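Uronate isomerase (Bacillus halodurans C-125, PDB 3HKA) catalyses the isomerisation of uronates such as D-fructuronate, as a zinc-binding member of the amidohydrolase superfamily. Local coordinates at residues His26-Ser31 and Val141-Pro146; Ala167-Asp172 and Val218-Ser223. All blocks are in the same frame, centred on the assembly; numbering follows the deposited sequence.

Contact 1. Residues His26-Ser31 and Val141-Pro146. With ZN (zinc ion), chain F; FIX (D-fructuronic acid), chain D.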
loop_
_atom_site.group_PDB
_atom_site.type_symbol
_atom_site.label_atom_id
_atom_site.label_comp_id
_atom_site.label_asym_id
_atom_site.label_seq_id
_atom_site.Cartn_x
_atom_site.Cartn_y
_atom_site.Cartn_z
ATOM N N HIS A 26 12.761 -4.630 -21.458
ATOM C CA HIS A 26 12.958 -5.912 -20.780
ATOM C C HIS A 26 11.920 -6.951 -21.183
ATOM O O HIS A 26 10.740 -6.834 -20.852
ATOM C CB HIS A 26 12.954 -5.810 -19.252
ATOM C CG HIS A 26 13.065 -7.148 -18.586
ATOM N ND1 HIS A 26 14.113 -8.011 -18.831
ATOM C CD2 HIS A 26 12.217 -7.811 -17.763
ATOM C CE1 HIS A 26 13.904 -9.150 -18.192
ATOM N NE2 HIS A 26 12.761 -9.054 -17.537
ATOM N N THR A 27 12.373 -7.971 -21.902
ATOM C CA THR A 27 11.494 -9.049 -22.335
ATOM C C THR A 27 12.302 -10.329 -22.313
ATOM O O THR A 27 13.508 -10.320 -22.052
ATOM C CB THR A 27 11.001 -8.874 -23.790
ATOM O OG1 THR A 27 12.034 -9.297 -24.695
ATOM C CG2 THR A 27 10.641 -7.421 -24.067
ATOM N N HIS A 28 11.621 -11.429 -22.595
ATOM C CA HIS A 28 12.247 -12.731 -22.658
ATOM C C HIS A 28 11.999 -13.269 -24.065
ATOM O O HIS A 28 11.724 -14.451 -24.262
ATOM C CB HIS A 28 11.648 -13.644 -21.592
ATOM C CG HIS A 28 12.045 -13.261 -20.200
ATOM N ND1 HIS A 28 13.222 -13.682 -19.621
ATOM C CD2 HIS A 28 11.459 -12.434 -19.301
ATOM C CE1 HIS A 28 13.345 -13.132 -18.426
ATOM N NE2 HIS A 28 12.289 -12.371 -18.208
ATOM N N LEU A 29 12.082 -12.363 -25.036
ATOM C CA LEU A 29 11.906 -12.711 -26.442
ATOM C C LEU A 29 13.292 -12.722 -27.073
ATOM O O LEU A 29 14.233 -12.154 -26.518
ATOM C CB LEU A 29 11.037 -11.670 -27.153
ATOM C CG LEU A 29 9.632 -11.424 -26.605
ATOM C CD1 LEU A 29 8.944 -10.357 -27.451
ATOM C CD2 LEU A 29 8.837 -12.721 -26.618
ATOM N N PHE A 30 13.419 -13.367 -28.227
ATOM C CA PHE A 30 14.700 -13.441 -28.925
ATOM C C PHE A 30 14.501 -13.151 -30.402
ATOM O O PHE A 30 13.404 -13.319 -30.930
ATOM C CB PHE A 30 15.304 -14.837 -28.782
ATOM C CG PHE A 30 15.658 -15.207 -27.377
ATOM C CD1 PHE A 30 16.913 -14.903 -26.857
ATOM C CD2 PHE A 30 14.739 -15.866 -26.569
ATOM C CE1 PHE A 30 17.248 -15.253 -25.552
ATOM C CE2 PHE A 30 15.066 -16.219 -25.258
ATOM C CZ PHE A 30 16.325 -15.911 -24.751
ATOM N N SER A 31 15.565 -12.718 -31.068
ATOM C CA SER A 31 15.491 -12.434 -32.492
ATOM C C SER A 31 15.119 -13.748 -33.184
ATOM O O SER A 31 15.617 -14.808 -32.820
ATOM C CB SER A 31 16.841 -11.932 -33.002
ATOM O OG SER A 31 16.724 -11.389 -34.307
ATOM N N VAL A 141 14.202 -5.381 -26.121
ATOM C CA VAL A 141 15.424 -5.703 -25.401
ATOM C C VAL A 141 15.256 -7.127 -24.880
ATOM O O VAL A 141 14.272 -7.442 -24.208
ATOM C CB VAL A 141 15.671 -4.743 -24.205
ATOM C CG1 VAL A 141 16.897 -5.185 -23.434
ATOM C CG2 VAL A 141 15.858 -3.314 -24.707
ATOM N N MET A 142 16.212 -7.988 -25.212
ATOM C CA MET A 142 16.169 -9.386 -24.798
ATOM C C MET A 142 16.857 -9.609 -23.452
ATOM O O MET A 142 17.456 -8.704 -22.877
ATOM C CB MET A 142 16.884 -10.274 -25.834
ATOM C CG MET A 142 16.520 -10.025 -27.292
ATOM S SD MET A 142 17.461 -11.120 -28.402
ATOM C CE MET A 142 18.994 -10.235 -28.515
ATOM N N THR A 143 16.747 -10.837 -22.964
ATOM C CA THR A 143 17.405 -11.254 -21.738
ATOM C C THR A 143 18.342 -12.339 -22.251
ATOM O O THR A 143 17.914 -13.456 -22.548
ATOM C CB THR A 143 16.424 -11.862 -20.730
ATOM O OG1 THR A 143 15.504 -10.853 -20.288
ATOM C CG2 THR A 143 17.182 -12.422 -19.530
ATOM N N ASN A 144 19.616 -11.996 -22.379
ATOM C CA ASN A 144 20.597 -12.935 -22.892
ATOM C C ASN A 144 21.495 -13.496 -21.798
ATOM O O ASN A 144 22.351 -12.798 -21.250
ATOM C CB ASN A 144 21.404 -12.246 -23.988
ATOM C CG ASN A 144 20.508 -11.617 -25.038
ATOM O OD1 ASN A 144 20.287 -10.405 -25.044
ATOM N ND2 ASN A 144 19.956 -12.450 -25.916
ATOM N N ASP A 145 21.274 -14.773 -21.494
ATOM C CA ASP A 145 22.002 -15.492 -20.457
ATOM C C ASP A 145 23.021 -16.450 -21.084
ATOM O O ASP A 145 22.648 -17.479 -21.651
ATOM C CB ASP A 145 20.997 -16.273 -19.609
ATOM C CG ASP A 145 21.644 -17.013 -18.455
ATOM O OD1 ASP A 145 22.893 -17.063 -18.378
ATOM O OD2 ASP A 145 20.887 -17.555 -17.623
ATOM N N PRO A 146 24.320 -16.132 -20.972
ATOM C CA PRO A 146 25.370 -16.983 -21.543
ATOM C C PRO A 146 25.497 -18.375 -20.917
ATOM O O PRO A 146 26.108 -19.274 -21.505
ATOM C CB PRO A 146 26.628 -16.139 -21.362
ATOM C CG PRO A 146 26.350 -15.399 -20.097
ATOM C CD PRO A 146 24.906 -14.968 -20.284
HETATM ZN ZN ZN F . 11.821 -10.815 -16.825
HETATM O O1A FIX D . 13.491 -11.477 -15.730
HETATM C C1 FIX D . 13.172 -12.146 -14.716
HETATM O O1B FIX D . 13.966 -12.684 -13.923
HETATM C C2 FIX D . 11.669 -12.318 -14.421
HETATM O O2 FIX D . 10.937 -11.283 -15.087
HETATM C C3 FIX D . 11.191 -13.721 -14.875
HETATM O O3 FIX D . 11.983 -14.720 -14.197
HETATM C C4 FIX D . 9.701 -14.072 -14.588
HETATM O O4 FIX D . 9.476 -15.484 -14.760
HETATM C C5 FIX D . 8.706 -13.305 -15.504
HETATM O O5 FIX D . 8.989 -13.051 -16.680
HETATM C C6 FIX D . 7.358 -12.858 -14.954
HETATM O O6 FIX D . 6.837 -11.752 -15.683
HETATM O O HOH W 1 16.318 -7.715 -20.426
HETATM O O HOH W 2 15.118 -13.077 -24.045
#
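V141 closes its strand against T27, the middle residue of the His-Thr-His metal motif that follows the first barrel strand in this amidohydrolase-type (beta/alpha)8 fold. V141 O accepts from T27 OG1 at 2.9 Å, the hydroxyl standing above the carbonyl plane, and takes a weak bond from T27 N as well. T27 OG1 also accepts from L29 N (3.1 Å), an ST turn that curls the backbone around H28. A valine here would probably leave V141 O without its hydroxyl donor and L29 N without its acceptor, so that the turn across H28 is less firmly held.

M142 packs against the L29-S31 backbone: its CG touches L29 O at 3.2 Å, and the chain turns at SD to make an oblique Met-aromatic contact with F30, 5.2 Å from SD to the ring centroid. A water accepts from H26 ND1 at 2.7 Å and donates to M142 O, fixing the turn of that ring while its NE2 binds zinc.

T143 points at the motif. With OG1 anti to its carbonyl carbon (chi1 -66°), T143 OG1 donates to T27 O at 2.7 Å, accepts from the same water and sits 3.6 Å above the plane of the H28 ring, toward its rim. H28 NE2 and H26 NE2 bind the zinc with D355 and the fructuronate atoms O1A and O2. N144, whose ND2 is bonded to E151, slides past F30 with amide and ring planes 69° apart, ND2 lying 3.9 Å from F30 CE1.

Contact 2. Residues Ala167-Asp172 and Val218-Ser223. With FIX (D-fructuronic acid), chain D.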
loop_
_atom_site.group_PDB
_atom_site.type_symbol
_atom_site.label_atom_id
_atom_site.label_comp_id
_atom_site.label_asym_id
_atom_site.label_seq_id
_atom_site.Cartn_x
_atom_site.Cartn_y
_atom_site.Cartn_z
ATOM N N ALA A 167 20.615 -6.790 -27.153
ATOM C CA ALA A 167 21.088 -7.701 -26.128
ATOM C C ALA A 167 21.236 -7.034 -24.764
ATOM O O ALA A 167 21.509 -5.838 -24.660
ATOM C CB ALA A 167 22.417 -8.305 -26.555
ATOM N N ALA A 168 21.030 -7.832 -23.724
ATOM C CA ALA A 168 21.177 -7.391 -22.345
ATOM C C ALA A 168 21.835 -8.583 -21.669
ATOM O O ALA A 168 21.258 -9.669 -21.624
ATOM C CB ALA A 168 19.814 -7.102 -21.715
ATOM N N LEU A 169 23.048 -8.383 -21.166
ATOM C CA LEU A 169 23.801 -9.452 -20.516
ATOM C C LEU A 169 23.261 -9.848 -19.132
ATOM O O LEU A 169 23.542 -9.186 -18.135
ATOM C CB LEU A 169 25.273 -9.036 -20.414
ATOM C CG LEU A 169 26.258 -9.980 -19.725
ATOM C CD1 LEU A 169 26.185 -11.363 -20.352
ATOM C CD2 LEU A 169 27.664 -9.409 -19.845
ATOM N N ARG A 170 22.485 -10.930 -19.086
ATOM C CA ARG A 170 21.897 -11.431 -17.839
ATOM C C ARG A 170 22.941 -12.277 -17.104
ATOM O O ARG A 170 23.533 -13.185 -17.694
ATOM C CB ARG A 170 20.653 -12.261 -18.156
ATOM C CG ARG A 170 19.842 -12.676 -16.947
ATOM C CD ARG A 170 19.367 -11.471 -16.129
ATOM N NE ARG A 170 18.519 -11.933 -15.038
ATOM C CZ ARG A 170 17.193 -11.906 -15.054
ATOM N NH1 ARG A 170 16.545 -11.414 -16.099
ATOM N NH2 ARG A 170 16.515 -12.430 -14.045
ATOM N N LEU A 171 23.144 -11.998 -15.813
ATOM C CA LEU A 171 24.175 -12.683 -15.036
ATOM C C LEU A 171 23.791 -13.401 -13.738
ATOM O O LEU A 171 24.659 -13.665 -12.907
ATOM C CB LEU A 171 25.286 -11.674 -14.717
ATOM C CG LEU A 171 25.932 -10.981 -15.925
ATOM C CD1 LEU A 171 26.723 -9.749 -15.480
ATOM C CD2 LEU A 171 26.839 -11.974 -16.647
ATOM N N ASP A 172 22.518 -13.728 -13.557
ATOM C CA ASP A 172 22.091 -14.405 -12.328
ATOM C C ASP A 172 22.986 -15.571 -11.893
ATOM O O ASP A 172 23.371 -15.667 -10.726
ATOM C CB ASP A 172 20.647 -14.895 -12.476
ATOM C CG ASP A 172 19.650 -13.752 -12.520
ATOM O OD1 ASP A 172 20.017 -12.675 -13.034
ATOM O OD2 ASP A 172 18.502 -13.937 -12.054
ATOM N N VAL A 218 22.860 -3.451 -24.060
ATOM C CA VAL A 218 22.466 -2.108 -23.666
ATOM C C VAL A 218 22.655 -1.965 -22.149
ATOM O O VAL A 218 22.732 -0.854 -21.620
ATOM C CB VAL A 218 21.006 -1.819 -24.072
ATOM C CG1 VAL A 218 20.919 -1.716 -25.588
ATOM C CG2 VAL A 218 20.081 -2.922 -23.576
ATOM N N TYR A 219 22.736 -3.100 -21.459
ATOM C CA TYR A 219 22.959 -3.118 -20.015
ATOM C C TYR A 219 23.190 -4.535 -19.508
ATOM O O TYR A 219 22.893 -5.508 -20.203
ATOM C CB TYR A 219 21.775 -2.462 -19.258
ATOM C CG TYR A 219 20.420 -3.153 -19.354
ATOM C CD1 TYR A 219 20.187 -4.386 -18.734
ATOM C CD2 TYR A 219 19.357 -2.553 -20.033
ATOM C CE1 TYR A 219 18.930 -5.000 -18.789
ATOM C CE2 TYR A 219 18.099 -3.159 -20.093
ATOM C CZ TYR A 219 17.892 -4.381 -19.469
ATOM O OH TYR A 219 16.647 -4.979 -19.532
ATOM N N MET A 220 23.770 -4.646 -18.317
ATOM C CA MET A 220 23.988 -5.939 -17.682
ATOM C C MET A 220 22.877 -6.028 -16.644
ATOM O O MET A 220 22.488 -5.011 -16.066
ATOM C CB MET A 220 25.363 -5.994 -17.016
ATOM C CG MET A 220 26.514 -6.083 -18.013
ATOM S SD MET A 220 28.124 -6.296 -17.242
ATOM C CE MET A 220 28.576 -4.566 -16.903
ATOM N N ALA A 221 22.355 -7.227 -16.401
ATOM C CA ALA A 221 21.253 -7.366 -15.460
ATOM C C ALA A 221 21.322 -8.570 -14.527
ATOM O O ALA A 221 22.044 -9.541 -14.780
ATOM C CB ALA A 221 19.942 -7.397 -16.229
ATOM N N VAL A 222 20.549 -8.494 -13.447
ATOM C CA VAL A 222 20.480 -9.569 -12.467
ATOM C C VAL A 222 19.194 -9.426 -11.658
ATOM O O VAL A 222 18.750 -8.306 -11.390
ATOM C CB VAL A 222 21.692 -9.529 -11.495
ATOM C CG1 VAL A 222 21.594 -8.314 -10.574
ATOM C CG2 VAL A 222 21.749 -10.813 -10.672
ATOM N N SER A 223 18.571 -10.549 -11.308
ATOM C CA SER A 223 17.370 -10.502 -10.482
ATOM C C SER A 223 17.909 -10.895 -9.115
ATOM O O SER A 223 18.770 -11.768 -9.012
ATOM C CB SER A 223 16.289 -11.480 -10.977
ATOM O OG SER A 223 16.638 -12.833 -10.774
HETATM O O1A FIX D . 13.491 -11.477 -15.730
HETATM C C1 FIX D . 13.172 -12.146 -14.716
HETATM O O1B FIX D . 13.966 -12.684 -13.923
HETATM C C2 FIX D . 11.669 -12.318 -14.421
HETATM O O2 FIX D . 10.937 -11.283 -15.087
HETATM C C3 FIX D . 11.191 -13.721 -14.875
HETATM O O3 FIX D . 11.983 -14.720 -14.197
HETATM C C4 FIX D . 9.701 -14.072 -14.588
HETATM O O4 FIX D . 9.476 -15.484 -14.760
HETATM C C5 FIX D . 8.706 -13.305 -15.504
HETATM O O5 FIX D . 8.989 -13.051 -16.680
HETATM C C6 FIX D . 7.358 -12.858 -14.954
HETATM O O6 FIX D . 6.837 -11.752 -15.683
#
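A167 and V218 meet just ahead of a short parallel pairing of strands 169-170 and 220-224, neighbours in the (beta/alpha)8 barrel, joined in sequence by a beta-alpha-beta crossover through helices that include 198-215. A167 O accepts from V218 N at 2.8 Å. A168 then lays its CB over one face of the Y219 ring, a CH-pi contact 4.1 Å from CB to the centroid and 26° off the ring normal; the phenol OH beyond is bonded to M25 O.

At L169 the strands are in register with M220. L169 O accepts from A221 N at 2.9 Å, while the side chains of L169 and M220 run side by side in the same direction, L169 to helix 198-215 and M220 to helix 235-250. R170 and A221 share the other face, the one that looks to the substrate. There the arginine chain kinks at chi2 (58°), carrying its guanidinium along the strand to the fructuronate carboxylate: NH2 bonds O1B at 2.6 Å and NH1 bonds O1A at 3.1 Å, both nearly straight. L171, at the N-cap of the following helix, gives its backbone N to A221 O and rests CD1 on M220 SD.

D172 starts that helix and acts as the second shell. R170 grips its carboxylate side-on in a salt bridge, NE to OD1 at 2.6 Å and NH2 to OD2, so the guanidinium is held between two carboxylates, which probably steadies its charge. S223 braces D172 in turn: S223 N reaches OD1 from the face opposite R170 NE, and S223 OG donates to OD2 at 2.5 Å on the syn side, 21° out of the carboxylate plane.

How the contacts relate
Along the chain both segments of contact 1 come before those of contact 2, and the centres of the two contacts lie about 9 Å apart on neighbouring parts of the barrel wall. Contact 1 ties the ends of strands 22-24 and 137-141 together; contact 2 continues the circuit by pairing 169-170 with 220-224. N144 bridges them: its backbone N and O probably bond A168 O and R170 N. Both contacts reach the same fructuronate, contact 1 through the zinc and contact 2 through the arginine on its carboxylate, so successive strand ends supply metal and anion binding to one pocket.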